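Local coordinates for protein cytochrome B5 (Hadesarchaea archaeon YNP_N21, PDB 6NZX) that binds heme through a cytochrome b5-like domain and probably carries electrons, at residues M2-N14 with L66-R77. Residues are numbered along the deposited sequence; the frame is centred on the assembly and turned at random.
Sequences MRVFTKEELSRYN and LLEKFPVVGVLR. With HEM (protoporphyrin IX containing Fe), chain B.
F5 and L76 pair in parallel register and turn their side chains to the same face of the sheet, the face that also receives L10. The two strands, 3-5 and 72-76, are joined by three secure backbone bonds, R3 N to V73 O, V75 N to R3 O and F5 N to V75 O (2.8 Å, almost straight at 173°); a fourth, R77 N to F5 O, is doubtfully short. The F5 ring reaches back along the partner strand, its CG anti to the carbonyl carbon (chi1 -66°), and presents an edge to the backbone at V73 and G74; its CE2 lies 4.0 Å from V73 CG2. L76 swings its CG anti to the backbone N (chi1 178°), which brings CD1 against F5 O and the first turn of helix 7-11. L76 CD1 is 3.9 Å from L10 CD2, the two leucine side chains crossing at about a right angle. K7 CG touches the same methyl. On the other face V4 CG2 meets V75 CG2 at 3.9 Å. R77, bent at chi3, lays one face of its guanidinium on T6 CB, 3.5 Å from CZ, beside the helix N-terminus; there T6 and E9 form a capping box, E9 N donating to T6 OG1, with a weak return bond from T6 N to E9 OE1. At the opposite end M2 SD rests 3.5 Å from G74 CA. Ahead of V72 the chain comes from the heme, where K69 NZ donates to propionate O2D at 2.7 Å. Strand 3-5 is an outer strand of the mixed sheet; strand 72-76 lies inside it, its V73 and G74 forming a classic beta bulge opposite V29 of strand 28-31, while L10 of helix 7-11 also packs on V29.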
# COMPACT_ATOMS: atom_id res chain seq x y z
N MET A 2 4.70 14.19 -6.68
CA MET A 2 3.77 13.16 -7.18
C MET A 2 4.46 12.40 -8.32
O MET A 2 4.82 13.00 -9.32
CB MET A 2 2.48 13.81 -7.68
CG MET A 2 1.30 12.87 -7.76
SD MET A 2 0.69 12.25 -6.17
CE MET A 2 1.38 13.40 -4.98
N ARG A 3 4.62 11.08 -8.16
CA ARG A 3 5.27 10.25 -9.15
C ARG A 3 4.25 9.29 -9.78
O ARG A 3 3.12 9.12 -9.31
CB ARG A 3 6.48 9.57 -8.50
CG ARG A 3 7.69 10.48 -8.42
CD ARG A 3 8.87 10.00 -7.59
NE ARG A 3 9.39 8.71 -8.04
CZ ARG A 3 9.34 7.58 -7.35
NH1 ARG A 3 8.85 7.58 -6.11
NH2 ARG A 3 9.77 6.46 -7.89
N VAL A 4 4.68 8.66 -10.88
CA VAL A 4 3.94 7.64 -11.58
C VAL A 4 4.71 6.32 -11.40
O VAL A 4 5.89 6.22 -11.77
CB VAL A 4 3.72 7.97 -13.07
CG1 VAL A 4 2.94 6.88 -13.79
CG2 VAL A 4 3.05 9.31 -13.26
N PHE A 5 4.02 5.34 -10.81
CA PHE A 5 4.54 4.04 -10.48
C PHE A 5 3.94 3.03 -11.46
O PHE A 5 2.76 3.03 -11.74
CB PHE A 5 4.20 3.66 -9.04
CG PHE A 5 4.85 4.51 -7.96
CD1 PHE A 5 6.10 4.19 -7.47
CD2 PHE A 5 4.20 5.61 -7.43
CE1 PHE A 5 6.68 4.96 -6.46
CE2 PHE A 5 4.79 6.39 -6.45
CZ PHE A 5 6.04 6.08 -5.98
N THR A 6 4.78 2.17 -12.01
CA THR A 6 4.33 0.92 -12.55
C THR A 6 4.15 -0.04 -11.37
O THR A 6 4.65 0.21 -10.27
CB THR A 6 5.32 0.41 -13.61
OG1 THR A 6 6.47 -0.05 -12.92
CG2 THR A 6 5.71 1.46 -14.64
N LYS A 7 3.45 -1.14 -11.61
CA LYS A 7 3.23 -2.17 -10.62
C LYS A 7 4.56 -2.87 -10.30
O LYS A 7 4.75 -3.34 -9.19
CB LYS A 7 2.22 -3.20 -11.10
CG LYS A 7 0.77 -2.77 -10.99
CD LYS A 7 -0.21 -3.86 -11.36
CE LYS A 7 -1.63 -3.48 -11.00
NZ LYS A 7 -2.62 -4.27 -11.74
N GLU A 8 5.44 -2.96 -11.30
CA GLU A 8 6.73 -3.59 -11.10
C GLU A 8 7.50 -2.75 -10.08
O GLU A 8 8.02 -3.29 -9.11
CB GLU A 8 7.46 -3.76 -12.43
CG GLU A 8 8.45 -4.91 -12.43
CD GLU A 8 8.72 -5.50 -13.81
OE1 GLU A 8 8.57 -4.75 -14.80
OE2 GLU A 8 9.05 -6.70 -13.89
N GLU A 9 7.50 -1.42 -10.26
CA GLU A 9 8.19 -0.50 -9.37
C GLU A 9 7.54 -0.47 -7.99
O GLU A 9 8.22 -0.34 -6.98
CB GLU A 9 8.20 0.93 -9.93
CG GLU A 9 9.02 1.07 -11.19
CD GLU A 9 8.87 2.41 -11.89
OE1 GLU A 9 8.04 3.24 -11.43
OE2 GLU A 9 9.59 2.61 -12.90
N LEU A 10 6.20 -0.54 -7.96
CA LEU A 10 5.47 -0.48 -6.71
C LEU A 10 5.79 -1.70 -5.84
O LEU A 10 5.77 -1.61 -4.61
CB LEU A 10 3.97 -0.37 -7.01
CG LEU A 10 3.07 -0.47 -5.78
CD1 LEU A 10 3.15 0.80 -4.95
CD2 LEU A 10 1.64 -0.78 -6.18
N SER A 11 6.11 -2.84 -6.48
CA SER A 11 6.38 -4.11 -5.77
C SER A 11 7.65 -4.00 -4.92
O SER A 11 7.81 -4.71 -3.89
CB SER A 11 6.47 -5.26 -6.76
OG SER A 11 7.54 -5.05 -7.65
N ARG A 12 8.55 -3.10 -5.31
CA ARG A 12 9.76 -2.84 -4.56
C ARG A 12 9.46 -2.24 -3.19
O ARG A 12 10.32 -2.35 -2.32
CB ARG A 12 10.64 -1.80 -5.25
CG ARG A 12 11.17 -2.19 -6.62
CD ARG A 12 11.89 -0.97 -7.14
NE ARG A 12 12.18 -0.97 -8.56
CZ ARG A 12 12.67 0.09 -9.20
NH1 ARG A 12 12.85 0.04 -10.51
NH2 ARG A 12 12.95 1.20 -8.53
N TYR A 13 8.32 -1.55 -3.03
CA TYR A 13 7.99 -0.80 -1.81
C TYR A 13 7.17 -1.72 -0.89
O TYR A 13 5.99 -1.50 -0.66
CB TYR A 13 7.26 0.51 -2.15
CG TYR A 13 8.13 1.52 -2.84
CD1 TYR A 13 8.79 2.50 -2.13
CD2 TYR A 13 8.32 1.48 -4.22
CE1 TYR A 13 9.62 3.42 -2.77
CE2 TYR A 13 9.14 2.39 -4.87
CZ TYR A 13 9.80 3.36 -4.14
OH TYR A 13 10.64 4.25 -4.77
N ASN A 14 7.84 -2.76 -0.40
CA ASN A 14 7.20 -3.93 0.19
C ASN A 14 7.45 -3.98 1.69
O ASN A 14 7.12 -4.98 2.32
CB ASN A 14 7.66 -5.22 -0.48
CG ASN A 14 9.16 -5.46 -0.37
OD1 ASN A 14 9.88 -4.72 0.29
ND2 ASN A 14 9.62 -6.51 -1.01
N LEU A 66 -9.55 4.55 5.62
CA LEU A 66 -8.42 4.53 6.55
C LEU A 66 -7.10 4.91 5.83
O LEU A 66 -6.17 5.34 6.47
CB LEU A 66 -8.33 3.15 7.20
CG LEU A 66 -9.53 2.70 8.05
CD1 LEU A 66 -9.26 1.36 8.71
CD2 LEU A 66 -9.89 3.74 9.11
N LEU A 67 -7.04 4.77 4.50
CA LEU A 67 -5.88 5.23 3.70
C LEU A 67 -5.67 6.75 3.78
O LEU A 67 -4.58 7.24 3.46
CB LEU A 67 -6.09 4.79 2.24
CG LEU A 67 -5.79 3.31 1.99
CD1 LEU A 67 -6.35 2.82 0.66
CD2 LEU A 67 -4.31 3.06 2.04
N GLU A 68 -6.69 7.50 4.21
CA GLU A 68 -6.67 8.96 4.14
C GLU A 68 -5.65 9.57 5.11
O GLU A 68 -5.15 10.67 4.88
CB GLU A 68 -8.03 9.56 4.48
CG GLU A 68 -8.12 11.03 4.13
CD GLU A 68 -9.48 11.64 4.40
OE1 GLU A 68 -10.05 11.38 5.48
OE2 GLU A 68 -9.98 12.36 3.52
N LYS A 69 -5.32 8.86 6.19
CA LYS A 69 -4.36 9.34 7.16
C LYS A 69 -2.93 9.31 6.58
O LYS A 69 -2.03 9.92 7.17
CB LYS A 69 -4.44 8.50 8.44
CG LYS A 69 -5.84 8.39 9.05
CD LYS A 69 -5.91 7.72 10.40
CE LYS A 69 -4.85 6.66 10.62
NZ LYS A 69 -5.06 5.95 11.90
N PHE A 70 -2.71 8.62 5.45
CA PHE A 70 -1.37 8.37 4.90
C PHE A 70 -1.09 9.24 3.66
O PHE A 70 -1.99 9.52 2.86
CB PHE A 70 -1.25 6.87 4.64
CG PHE A 70 -1.36 6.09 5.92
CD1 PHE A 70 -0.30 6.04 6.81
CD2 PHE A 70 -2.55 5.49 6.29
CE1 PHE A 70 -0.40 5.39 8.02
CE2 PHE A 70 -2.65 4.82 7.50
CZ PHE A 70 -1.59 4.79 8.37
N PRO A 71 0.17 9.66 3.44
CA PRO A 71 0.51 10.45 2.25
C PRO A 71 0.25 9.67 0.95
O PRO A 71 0.49 8.48 0.89
CB PRO A 71 2.00 10.78 2.37
CG PRO A 71 2.46 10.21 3.71
CD PRO A 71 1.31 9.43 4.32
N VAL A 72 -0.30 10.36 -0.05
CA VAL A 72 -0.33 9.87 -1.42
C VAL A 72 1.01 10.28 -2.06
O VAL A 72 1.34 11.47 -2.09
CB VAL A 72 -1.53 10.44 -2.20
CG1 VAL A 72 -1.54 9.98 -3.66
CG2 VAL A 72 -2.85 10.11 -1.53
N VAL A 73 1.76 9.29 -2.54
CA VAL A 73 3.08 9.54 -3.07
C VAL A 73 3.05 9.44 -4.61
O VAL A 73 3.97 9.84 -5.28
CB VAL A 73 4.12 8.59 -2.43
CG1 VAL A 73 4.30 8.89 -0.95
CG2 VAL A 73 3.78 7.12 -2.62
N GLY A 74 1.94 8.99 -5.17
CA GLY A 74 1.81 9.00 -6.61
C GLY A 74 0.59 8.26 -7.10
O GLY A 74 -0.35 8.00 -6.34
N VAL A 75 0.62 7.95 -8.40
CA VAL A 75 -0.42 7.25 -9.07
C VAL A 75 0.21 6.01 -9.70
O VAL A 75 1.42 6.00 -9.99
CB VAL A 75 -1.16 8.14 -10.09
CG1 VAL A 75 -1.75 9.37 -9.42
CG2 VAL A 75 -0.27 8.55 -11.27
N LEU A 76 -0.62 4.99 -9.89
CA LEU A 76 -0.18 3.71 -10.35
C LEU A 76 -0.60 3.53 -11.82
O LEU A 76 -1.78 3.56 -12.12
CB LEU A 76 -0.78 2.64 -9.44
CG LEU A 76 -0.45 1.21 -9.84
CD1 LEU A 76 1.02 0.92 -9.67
CD2 LEU A 76 -1.30 0.22 -9.04
N ARG A 77 0.41 3.25 -12.65
CA ARG A 77 0.54 3.52 -14.09
C ARG A 77 -0.82 3.78 -14.72
O ARG A 77 -1.15 4.94 -14.98
CB ARG A 77 1.33 2.39 -14.78
CG ARG A 77 0.49 1.19 -15.20
CD ARG A 77 1.33 0.07 -15.79
NE ARG A 77 2.05 -0.81 -14.85
CZ ARG A 77 3.02 -1.65 -15.24
NH1 ARG A 77 3.50 -1.55 -16.47
NH2 ARG A 77 3.52 -2.57 -14.43
CHA HEM B . -6.33 -0.95 9.31
CHB HEM B . -7.54 -5.71 8.81
CHC HEM B . -7.06 -5.25 3.96
CHD HEM B . -5.55 -0.66 4.54
C1A HEM B . -6.76 -2.31 9.59
C2A HEM B . -7.05 -2.71 10.98
C3A HEM B . -7.42 -4.14 10.79
C4A HEM B . -7.30 -4.37 9.41
CMA HEM B . -7.81 -5.09 11.90
CAA HEM B . -7.00 -1.83 12.21
CBA HEM B . -8.27 -0.95 12.31
CGA HEM B . -8.00 0.54 12.52
O1A HEM B . -8.79 1.37 11.99
O2A HEM B . -7.03 0.93 13.21
C1B HEM B . -7.48 -6.07 7.38
C2B HEM B . -7.79 -7.35 6.91
C3B HEM B . -7.67 -7.24 5.44
C4B HEM B . -7.30 -5.83 5.28
CMB HEM B . -8.17 -8.60 7.66
CAB HEM B . -7.77 -8.25 4.29
CBB HEM B . -9.19 -8.72 4.01
C1C HEM B . -6.63 -3.90 3.64
C2C HEM B . -6.38 -3.55 2.33
C3C HEM B . -5.88 -2.16 2.47
C4C HEM B . -5.95 -1.92 3.91
CMC HEM B . -6.59 -4.45 1.15
CAC HEM B . -5.49 -1.13 1.46
CBC HEM B . -5.74 -1.26 0.17
C1D HEM B . -5.60 -0.31 5.96
C2D HEM B . -5.22 0.94 6.41
C3D HEM B . -5.46 0.89 7.85
C4D HEM B . -5.94 -0.42 8.01
CMD HEM B . -4.71 2.11 5.61
CAD HEM B . -5.23 1.98 8.89
CBD HEM B . -3.78 1.83 9.39
CGD HEM B . -3.44 2.77 10.52
O1D HEM B . -2.29 2.73 11.02
O2D HEM B . -4.30 3.58 10.94
NA HEM B . -6.89 -3.30 8.70
NB HEM B . -7.19 -5.16 6.43
NC HEM B . -6.37 -3.00 4.58
ND HEM B . -6.04 -1.16 6.90
FE HEM B . -6.64 -3.15 6.64